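Local coordinates for putative secreted cellulose-binding protein (Streptomyces coelicolor, PDB 4OY6), which is a copper-dependent lytic polysaccharide monooxygenase of family AA10 that oxidatively cleaves cellulose, at residues Gly2-Pro7 with Phe98-His103; Thr92-Asp97 with Ser181-Gly186; Thr118-Asp123 with Gly160-Tyr165. All coordinates share one frame; numbering follows the deposited sequence.

Contact 1: residues Gly2-Pro7 with Phe98-His103. With NA (sodium ion), chain L; ZN (zinc ion), chain G; ZN (zinc ion), chain H.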
loop_
_atom_site.group_PDB
_atom_site.type_symbol
_atom_site.label_atom_id
_atom_site.label_comp_id
_atom_site.label_asym_id
_atom_site.label_seq_id
_atom_site.Cartn_x
_atom_site.Cartn_y
_atom_site.Cartn_z
ATOM N N GLY A 2 -6.445 1.178 -9.582
ATOM C CA GLY A 2 -7.043 1.423 -8.276
ATOM C C GLY A 2 -6.019 1.324 -7.168
ATOM O O GLY A 2 -4.825 1.344 -7.403
ATOM N N SER A 3 -6.525 1.170 -5.948
ATOM C CA SER A 3 -5.693 1.088 -4.757
ATOM C C SER A 3 -6.458 0.410 -3.639
ATOM O O SER A 3 -7.651 0.137 -3.761
ATOM C CB SER A 3 -5.239 2.480 -4.282
ATOM O OG SER A 3 -4.190 2.378 -3.351
ATOM N N VAL A 4 -5.759 0.150 -2.539
ATOM C CA VAL A 4 -6.393 -0.264 -1.302
ATOM C C VAL A 4 -6.918 0.979 -0.615
ATOM O O VAL A 4 -6.159 1.898 -0.291
ATOM C CB VAL A 4 -5.444 -1.030 -0.385
ATOM C CG1 VAL A 4 -6.130 -1.290 0.945
ATOM C CG2 VAL A 4 -5.014 -2.345 -1.028
ATOM N N VAL A 5 -8.244 1.028 -0.452
ATOM C CA VAL A 5 -8.911 2.164 0.148
ATOM C C VAL A 5 -9.228 1.992 1.620
ATOM O O VAL A 5 -9.397 2.970 2.335
ATOM C CB VAL A 5 -10.174 2.575 -0.647
ATOM C CG1 VAL A 5 -9.772 2.985 -2.066
ATOM C CG2 VAL A 5 -11.213 1.469 -0.679
ATOM N N ASP A 6 -9.278 0.743 2.080
ATOM C CA ASP A 6 -9.512 0.444 3.496
ATOM C C ASP A 6 -8.830 -0.872 3.802
ATOM O O ASP A 6 -9.127 -1.874 3.154
ATOM C CB ASP A 6 -11.022 0.293 3.814
ATOM C CG ASP A 6 -11.791 1.553 3.628
ATOM O OD1 ASP A 6 -11.734 2.418 4.522
ATOM O OD2 ASP A 6 -12.484 1.688 2.588
ATOM N N PRO A 7 -7.858 -0.898 4.737
ATOM C CA PRO A 7 -7.207 0.230 5.396
ATOM C C PRO A 7 -6.409 1.011 4.355
ATOM O O PRO A 7 -5.634 0.413 3.610
ATOM C CB PRO A 7 -6.313 -0.453 6.444
ATOM C CG PRO A 7 -5.978 -1.773 5.852
ATOM C CD PRO A 7 -7.181 -2.173 5.038
ATOM N N PHE A 98 -9.538 -8.490 9.497
ATOM C CA PHE A 98 -9.882 -7.235 8.845
ATOM C C PHE A 98 -9.999 -7.490 7.353
ATOM O O PHE A 98 -9.462 -8.460 6.808
ATOM C CB PHE A 98 -8.850 -6.134 9.152
ATOM C CG PHE A 98 -7.467 -6.428 8.660
ATOM C CD1 PHE A 98 -6.596 -7.207 9.408
ATOM C CD2 PHE A 98 -7.008 -5.925 7.444
ATOM C CE1 PHE A 98 -5.306 -7.496 8.948
ATOM C CE2 PHE A 98 -5.726 -6.195 7.009
ATOM C CZ PHE A 98 -4.884 -6.993 7.749
ATOM N N THR A 99 -10.755 -6.625 6.700
ATOM C CA THR A 99 -10.963 -6.727 5.261
ATOM C C THR A 99 -10.093 -5.736 4.526
ATOM O O THR A 99 -10.110 -4.553 4.827
ATOM C CB THR A 99 -12.433 -6.468 4.914
ATOM O OG1 THR A 99 -13.251 -7.426 5.587
ATOM C CG2 THR A 99 -12.690 -6.570 3.423
ATOM N N VAL A 100 -9.328 -6.220 3.570
ATOM C CA VAL A 100 -8.624 -5.358 2.635
ATOM C C VAL A 100 -9.570 -5.085 1.480
ATOM O O VAL A 100 -10.009 -6.024 0.782
ATOM C CB VAL A 100 -7.310 -5.999 2.155
ATOM C CG1 VAL A 100 -6.677 -5.148 1.071
ATOM C CG2 VAL A 100 -6.370 -6.197 3.334
ATOM N N LYS A 101 -9.907 -3.805 1.309
ATOM C CA LYS A 101 -10.842 -3.382 0.270
ATOM C C LYS A 101 -10.105 -2.557 -0.752
ATOM O O LYS A 101 -9.481 -1.556 -0.432
ATOM C CB LYS A 101 -12.010 -2.579 0.835
ATOM C CG LYS A 101 -13.002 -2.169 -0.247
ATOM C CD LYS A 101 -14.146 -1.379 0.354
ATOM C CE LYS A 101 -15.080 -0.852 -0.712
ATOM N NZ LYS A 101 -16.263 -0.195 -0.100
ATOM N N LEU A 102 -10.191 -3.008 -1.988
ATOM C CA LEU A 102 -9.669 -2.287 -3.109
ATOM C C LEU A 102 -10.775 -1.727 -3.984
ATOM O O LEU A 102 -11.794 -2.380 -4.222
ATOM C CB LEU A 102 -8.816 -3.158 -4.001
ATOM C CG LEU A 102 -7.540 -3.662 -3.381
ATOM C CD1 LEU A 102 -7.759 -5.050 -2.810
ATOM C CD2 LEU A 102 -6.417 -3.611 -4.415
ATOM N N HIS A 103 -10.556 -0.515 -4.480
ATOM C CA HIS A 103 -11.444 0.081 -5.454
ATOM C C HIS A 103 -10.695 0.098 -6.764
ATOM O O HIS A 103 -9.554 0.546 -6.811
ATOM C CB HIS A 103 -11.822 1.510 -5.048
ATOM C CG HIS A 103 -12.801 2.132 -5.978
ATOM N ND1 HIS A 103 -14.129 1.779 -5.975
ATOM C CD2 HIS A 103 -12.659 3.051 -6.951
ATOM C CE1 HIS A 103 -14.764 2.447 -6.918
ATOM N NE2 HIS A 103 -13.898 3.234 -7.512
HETATM NA NA NA L . -15.232 1.459 -4.314
HETATM ZN ZN ZN G . -12.401 4.489 4.400
HETATM ZN ZN ZN H . -14.441 4.571 -8.811
HETATM O O HOH W 1 -10.424 4.966 3.669
HETATM O O HOH W 2 -13.371 4.224 2.470
HETATM O O HOH W 3 -12.326 6.376 4.011
HETATM O O HOH W 4 -12.031 4.911 6.198
HETATM O O HOH W 5 -14.512 2.126 -2.506
#
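K101 N donates to D6 O at 2.8 Å, the straightest of the bonds joining strand 2-6 to strand 97-104 as an antiparallel pair with a classic beta bulge, in the beta-sandwich core of an AA10 monooxygenase. At the bulge V5 and D6 both face K101: V5 N reaches K101 O at 2.9 Å, while D6 N adds a weak bond to the same oxygen. Beyond it S3 and H103 form a hydrogen-bonded pair, H103 N to S3 O at 3.1 Å and S3 N back to H103 O.

Metals sit on the face that carries D6, K101 and H103. D6 OD1 binds a zinc ion at 2.2 Å, together with four waters; one of them donates to V5 O and another to D6 OD2. With CG anti to the backbone N (chi1 -176°), the H103 ring is carried outward from the sheet and splits its nitrogens, ND1 to an ion modelled as sodium, at a distance short for that metal (2.0 Å), and NE2 to a second zinc at 1.9 Å. N148 shares the sodium and Q105 that zinc.

The other face is apolar and buried. V4 and L102 are a non-hydrogen-bonded pair; strands 161-170 and 175-184 pack against this side. V4 CG2 touches two neighbours, 3.7 Å from L102 CG and 3.9 Å from V100 CG1.

Contact 2: residues Thr92-Asp97 with Ser181-Gly186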
loop_
_atom_site.group_PDB
_atom_site.type_symbol
_atom_site.label_atom_id
_atom_site.label_comp_id
_atom_site.label_asym_id
_atom_site.label_seq_id
_atom_site.Cartn_x
_atom_site.Cartn_y
_atom_site.Cartn_z
ATOM N N THR A 92 -4.180 3.211 10.303
ATOM C CA THR A 92 -5.587 2.909 10.490
ATOM C C THR A 92 -5.684 1.791 11.529
ATOM O O THR A 92 -4.978 0.789 11.412
ATOM C CB THR A 92 -6.206 2.395 9.153
ATOM O OG1 THR A 92 -6.072 3.404 8.146
ATOM C CG2 THR A 92 -7.672 2.063 9.313
ATOM N N ASP A 93 -6.560 1.933 12.516
ATOM C CA ASP A 93 -6.787 0.841 13.460
ATOM C C ASP A 93 -7.479 -0.309 12.743
ATOM O O ASP A 93 -8.443 -0.084 12.017
ATOM C CB ASP A 93 -7.666 1.294 14.629
ATOM C CG ASP A 93 -6.918 2.066 15.686
ATOM O OD1 ASP A 93 -5.757 2.432 15.499
ATOM O OD2 ASP A 93 -7.507 2.306 16.761
ATOM N N VAL A 94 -6.997 -1.518 12.980
ATOM C CA VAL A 94 -7.650 -2.725 12.496
ATOM C C VAL A 94 -7.754 -3.722 13.634
ATOM O O VAL A 94 -6.970 -3.686 14.587
ATOM C CB VAL A 94 -6.879 -3.374 11.314
ATOM C CG1 VAL A 94 -6.826 -2.451 10.108
ATOM C CG2 VAL A 94 -5.468 -3.802 11.721
ATOM N N THR A 95 -8.741 -4.599 13.514
ATOM C CA THR A 95 -8.867 -5.753 14.375
ATOM C C THR A 95 -8.051 -6.898 13.777
ATOM O O THR A 95 -7.558 -6.816 12.643
ATOM C CB THR A 95 -10.363 -6.136 14.554
ATOM O OG1 THR A 95 -11.030 -6.166 13.270
ATOM C CG2 THR A 95 -11.033 -5.092 15.428
ATOM N N ASP A 96 -7.889 -7.979 14.538
ATOM C CA ASP A 96 -7.042 -9.088 14.087
ATOM C C ASP A 96 -7.528 -9.671 12.753
ATOM O O ASP A 96 -6.699 -10.079 11.912
ATOM C CB ASP A 96 -7.002 -10.207 15.118
ATOM C CG ASP A 96 -6.193 -9.911 16.363
ATOM O OD1 ASP A 96 -5.601 -8.840 16.500
ATOM O OD2 ASP A 96 -6.192 -10.837 17.221
ATOM N N ASP A 97 -8.844 -9.736 12.600
ATOM C CA ASP A 97 -9.483 -10.071 11.341
ATOM C C ASP A 97 -9.945 -8.757 10.726
ATOM O O ASP A 97 -10.674 -7.989 11.365
ATOM C CB ASP A 97 -10.708 -10.979 11.531
ATOM C CG ASP A 97 -10.389 -12.274 12.228
ATOM O OD1 ASP A 97 -9.268 -12.774 12.112
ATOM O OD2 ASP A 97 -11.312 -12.793 12.868
ATOM N N SER A 181 -0.195 -0.355 3.312
ATOM C CA SER A 181 -1.150 0.293 4.223
ATOM C C SER A 181 -0.633 0.204 5.639
ATOM O O SER A 181 -0.413 -0.903 6.148
ATOM C CB SER A 181 -2.500 -0.405 4.177
ATOM O OG SER A 181 -3.081 -0.366 2.882
ATOM N N ASP A 182 -0.429 1.353 6.279
ATOM C CA ASP A 182 -0.008 1.366 7.671
ATOM C C ASP A 182 -1.207 1.102 8.559
ATOM O O ASP A 182 -2.237 1.754 8.450
ATOM C CB ASP A 182 0.645 2.694 8.002
ATOM C CG ASP A 182 1.866 2.935 7.159
ATOM O OD1 ASP A 182 1.766 3.712 6.173
ATOM O OD2 ASP A 182 2.917 2.306 7.437
ATOM N N VAL A 183 -1.045 0.148 9.464
ATOM C CA VAL A 183 -2.123 -0.272 10.358
ATOM C C VAL A 183 -1.651 -0.376 11.808
ATOM O O VAL A 183 -0.456 -0.497 12.076
ATOM C CB VAL A 183 -2.759 -1.621 9.918
ATOM C CG1 VAL A 183 -3.305 -1.533 8.505
ATOM C CG2 VAL A 183 -1.796 -2.796 10.078
ATOM N N ASP A 184 -2.614 -0.331 12.713
ATOM C CA ASP A 184 -2.351 -0.450 14.130
ATOM C C ASP A 184 -3.287 -1.520 14.661
ATOM O O ASP A 184 -4.503 -1.343 14.665
ATOM C CB ASP A 184 -2.596 0.883 14.824
ATOM C CG ASP A 184 -2.038 0.947 16.227
ATOM O OD1 ASP A 184 -1.772 -0.113 16.833
ATOM O OD2 ASP A 184 -1.838 2.074 16.759
ATOM N N PHE A 185 -2.728 -2.651 15.103
ATOM C CA PHE A 185 -3.512 -3.730 15.704
ATOM C C PHE A 185 -3.852 -3.476 17.167
ATOM O O PHE A 185 -4.581 -4.247 17.772
ATOM C CB PHE A 185 -2.742 -5.051 15.577
ATOM C CG PHE A 185 -2.754 -5.635 14.188
ATOM C CD1 PHE A 185 -3.814 -6.411 13.742
ATOM C CD2 PHE A 185 -1.710 -5.409 13.324
ATOM C CE1 PHE A 185 -3.818 -6.960 12.459
ATOM C CE2 PHE A 185 -1.705 -5.929 12.037
ATOM C CZ PHE A 185 -2.767 -6.711 11.609
ATOM N N GLY A 186 -3.311 -2.419 17.739
ATOM C CA GLY A 186 -3.583 -2.080 19.134
ATOM C C GLY A 186 -2.850 -2.934 20.144
ATOM O O GLY A 186 -1.946 -3.712 19.784
ATOM O OXT GLY A 186 -3.190 -2.829 21.335
HETATM O O HOH W 6 -4.102 2.572 6.630
HETATM O O HOH W 7 -6.419 -6.152 16.859
#
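T92 and V183, then D93 and D184, form two successive parallel beta bridges that add strand 92-93 to strand 175-184 in the mixed sheet of the sandwich. Three backbone bonds hold them: T92 N to D182 O at 3.1 Å, D184 N to T92 O at 2.9 Å and V94 N to D184 O at 3.0 Å. Water extends the pairing, accepting from T92 OG1 and donating to D182 O.

The acidic pair points one way. D93 and D184 lie side by side with carboxylate planes 81° apart, D93 OD1 being 4.1 Å from D184 OD2. Each of the two oxygens is a zinc ligand, and bound metal would be expected to ease the repulsion of like charges. D184 OD1 is used differently: it accepts from G186 N, closing an Asx turn at the C-terminus.

Apolar contacts centre on V94. CG1 meets V183 CG1, while CG2 touches V183 CB at 3.9 Å and lies over F185. The F185 ring also meets H162 edge-to-face. A chi1 of -63° puts V94 CG1 anti to the carbonyl carbon and leaves CG2 between that carbon and the backbone N, where CG2 makes a CH-pi contact 3.8 Å from the F185 ring centroid, 18° off its normal.

Contact 3: residues Thr118-Asp123 with Gly160-Tyr165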
loop_
_atom_site.group_PDB
_atom_site.type_symbol
_atom_site.label_atom_id
_atom_site.label_comp_id
_atom_site.label_asym_id
_atom_site.label_seq_id
_atom_site.Cartn_x
_atom_site.Cartn_y
_atom_site.Cartn_z
ATOM N N THR A 118 4.025 -6.894 8.044
ATOM C CA THR A 118 5.335 -6.859 8.694
ATOM C C THR A 118 5.316 -7.725 9.954
ATOM O O THR A 118 4.326 -7.783 10.698
ATOM C CB THR A 118 5.773 -5.424 9.014
ATOM O OG1 THR A 118 4.746 -4.769 9.756
ATOM C CG2 THR A 118 6.058 -4.663 7.736
ATOM N N LYS A 119 6.445 -8.390 10.173
ATOM C CA LYS A 119 6.600 -9.259 11.324
ATOM C C LYS A 119 6.560 -8.473 12.635
ATOM O O LYS A 119 6.991 -7.323 12.724
ATOM C CB LYS A 119 7.958 -9.993 11.256
ATOM C CG LYS A 119 8.101 -10.935 10.071
ATOM C CD LYS A 119 9.484 -11.558 9.985
ATOM C CE LYS A 119 9.598 -12.406 8.729
ATOM N NZ LYS A 119 10.928 -13.057 8.642
ATOM N N GLN A 120 6.088 -9.129 13.684
ATOM C CA GLN A 120 6.235 -8.600 15.044
ATOM C C GLN A 120 7.704 -8.326 15.288
ATOM O O GLN A 120 8.560 -9.148 14.955
ATOM C CB GLN A 120 5.821 -9.612 16.107
ATOM C CG GLN A 120 4.340 -9.845 16.285
ATOM C CD GLN A 120 3.627 -8.659 16.928
ATOM O OE1 GLN A 120 3.077 -7.823 16.232
ATOM N NE2 GLN A 120 3.596 -8.612 18.257
ATOM N N GLY A 121 7.999 -7.196 15.885
ATOM C CA GLY A 121 9.385 -6.816 16.170
ATOM C C GLY A 121 9.959 -5.835 15.168
ATOM O O GLY A 121 10.916 -5.136 15.468
ATOM N N PHE A 122 9.377 -5.787 13.969
ATOM C CA PHE A 122 9.751 -4.802 12.971
ATOM C C PHE A 122 9.059 -3.481 13.273
ATOM O O PHE A 122 7.861 -3.461 13.521
ATOM C CB PHE A 122 9.347 -5.298 11.585
ATOM C CG PHE A 122 9.634 -4.305 10.482
ATOM C CD1 PHE A 122 10.905 -4.218 9.930
ATOM C CD2 PHE A 122 8.638 -3.454 10.016
ATOM C CE1 PHE A 122 11.164 -3.322 8.909
ATOM C CE2 PHE A 122 8.899 -2.549 9.005
ATOM C CZ PHE A 122 10.159 -2.475 8.464
ATOM N N ASP A 123 9.819 -2.389 13.237
ATOM C CA ASP A 123 9.295 -1.056 13.528
ATOM C C ASP A 123 9.258 -0.220 12.248
ATOM O O ASP A 123 10.271 0.347 11.848
ATOM C CB ASP A 123 10.170 -0.361 14.547
ATOM C CG ASP A 123 9.696 1.045 14.851
ATOM O OD1 ASP A 123 8.560 1.405 14.440
ATOM O OD2 ASP A 123 10.472 1.785 15.500
ATOM N N GLY A 160 0.150 -3.637 17.792
ATOM C CA GLY A 160 0.780 -2.380 17.489
ATOM C C GLY A 160 0.932 -2.100 16.007
ATOM O O GLY A 160 0.149 -2.563 15.161
ATOM N N ARG A 161 1.930 -1.279 15.703
ATOM C CA ARG A 161 2.148 -0.724 14.374
ATOM C C ARG A 161 2.743 -1.757 13.410
ATOM O O ARG A 161 3.798 -2.337 13.664
ATOM C CB ARG A 161 3.087 0.472 14.477
ATOM C CG ARG A 161 3.479 1.052 13.122
ATOM C CD ARG A 161 4.473 2.185 13.223
ATOM N NE ARG A 161 3.879 3.462 13.573
ATOM C CZ ARG A 161 3.353 4.298 12.696
ATOM N NH1 ARG A 161 3.307 3.994 11.407
ATOM N NH2 ARG A 161 2.888 5.471 13.128
ATOM N N HIS A 162 2.069 -1.906 12.271
ATOM C CA HIS A 162 2.530 -2.762 11.175
ATOM C C HIS A 162 2.295 -2.094 9.829
ATOM O O HIS A 162 1.629 -1.065 9.744
ATOM C CB HIS A 162 1.807 -4.134 11.180
ATOM C CG HIS A 162 2.165 -4.999 12.349
ATOM N ND1 HIS A 162 2.972 -6.107 12.230
ATOM C CD2 HIS A 162 1.867 -4.887 13.660
ATOM C CE1 HIS A 162 3.159 -6.631 13.431
ATOM N NE2 HIS A 162 2.497 -5.905 14.314
ATOM N N VAL A 163 2.843 -2.699 8.789
ATOM C CA VAL A 163 2.466 -2.376 7.413
ATOM C C VAL A 163 1.876 -3.629 6.795
ATOM O O VAL A 163 2.459 -4.723 6.912
ATOM C CB VAL A 163 3.665 -1.886 6.560
ATOM C CG1 VAL A 163 3.190 -1.354 5.216
ATOM C CG2 VAL A 163 4.470 -0.833 7.283
ATOM N N VAL A 164 0.725 -3.458 6.150
ATOM C CA VAL A 164 0.117 -4.470 5.301
ATOM C C VAL A 164 0.606 -4.187 3.877
ATOM O O VAL A 164 0.606 -3.044 3.434
ATOM C CB VAL A 164 -1.411 -4.434 5.366
ATOM C CG1 VAL A 164 -2.026 -5.427 4.403
ATOM C CG2 VAL A 164 -1.911 -4.656 6.774
ATOM N N TYR A 165 1.058 -5.233 3.186
ATOM C CA TYR A 165 1.499 -5.109 1.805
ATOM C C TYR A 165 0.599 -5.991 0.953
ATOM O O TYR A 165 0.619 -7.207 1.081
ATOM C CB TYR A 165 2.949 -5.521 1.659
ATOM C CG TYR A 165 3.642 -5.118 0.375
ATOM C CD1 TYR A 165 3.616 -3.806 -0.075
ATOM C CD2 TYR A 165 4.435 -6.015 -0.354
ATOM C CE1 TYR A 165 4.347 -3.399 -1.185
ATOM C CE2 TYR A 165 5.162 -5.622 -1.454
ATOM C CZ TYR A 165 5.118 -4.300 -1.860
ATOM O OH TYR A 165 5.900 -3.932 -2.931
HETATM O O HOH W 8 5.521 -4.310 12.291
#
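H162 ND1 donates to T118 O at 2.6 Å, with the oxygen almost exactly in the imidazole plane but the nitrogen lying 38° out of the T118 carbonyl plane. Beside this bond T118 grips the strand through two more atoms. Its backbone N reaches V163 O at 2.9 Å, and its hydroxyl OG1 accepts from V163 N at 3.0 Å. That hydroxyl lies between the backbone N and the carbonyl carbon (chi1 53°), which turns it onto the V163 amide and leaves CG2 to pack on V163 CB at 3.8 Å.

Q120 reaches the ring from the edge. In one of its two conformers the side chain bends at chi2 (-71°) and brings OE1 to H162 NE2 at 2.8 Å, a weak and so tentative bond, although the amide and imidazole planes are nearly coplanar. In that same conformer OE1 also accepts from T159 N, which would give the amide a second anchor in the loop before G160.

Strand 110-118 runs antiparallel to strand 161-170 and here leaves it through a type II turn, K119 to F122, closed by F122 N to K119 O. G121 takes the positive phi of this turn.

Farther out, K119 NZ is held by G132 O. A water is bonded to T118 OG1 and also contacts F122 O and R161 O; it sits over one H162 face, 3.1 Å above the plane.

In the fold
The three contacts follow one sandwich from the copper end to the far loops. Contact 1 lies nearest the copper, which H1 and H108 bind; G2 CA is about 7 Å from the ion. Contacts 1 and 2, with centres 13 Å apart, meet across the core, where P7 O is 2.8 Å from S181 OG in a probable hydrogen bond and F98 CE1 packs 3.8 Å from F185 CZ. Contact 3 is nested in the chain loop closed by contact 2, centres 10 Å apart. Neighbouring strands 161-170 and 175-184 join them, with V164 N 2.8 Å from S181 O. F98 CZ touches V164 CG2 at 3.9 Å, linking contact 1 to contact 3.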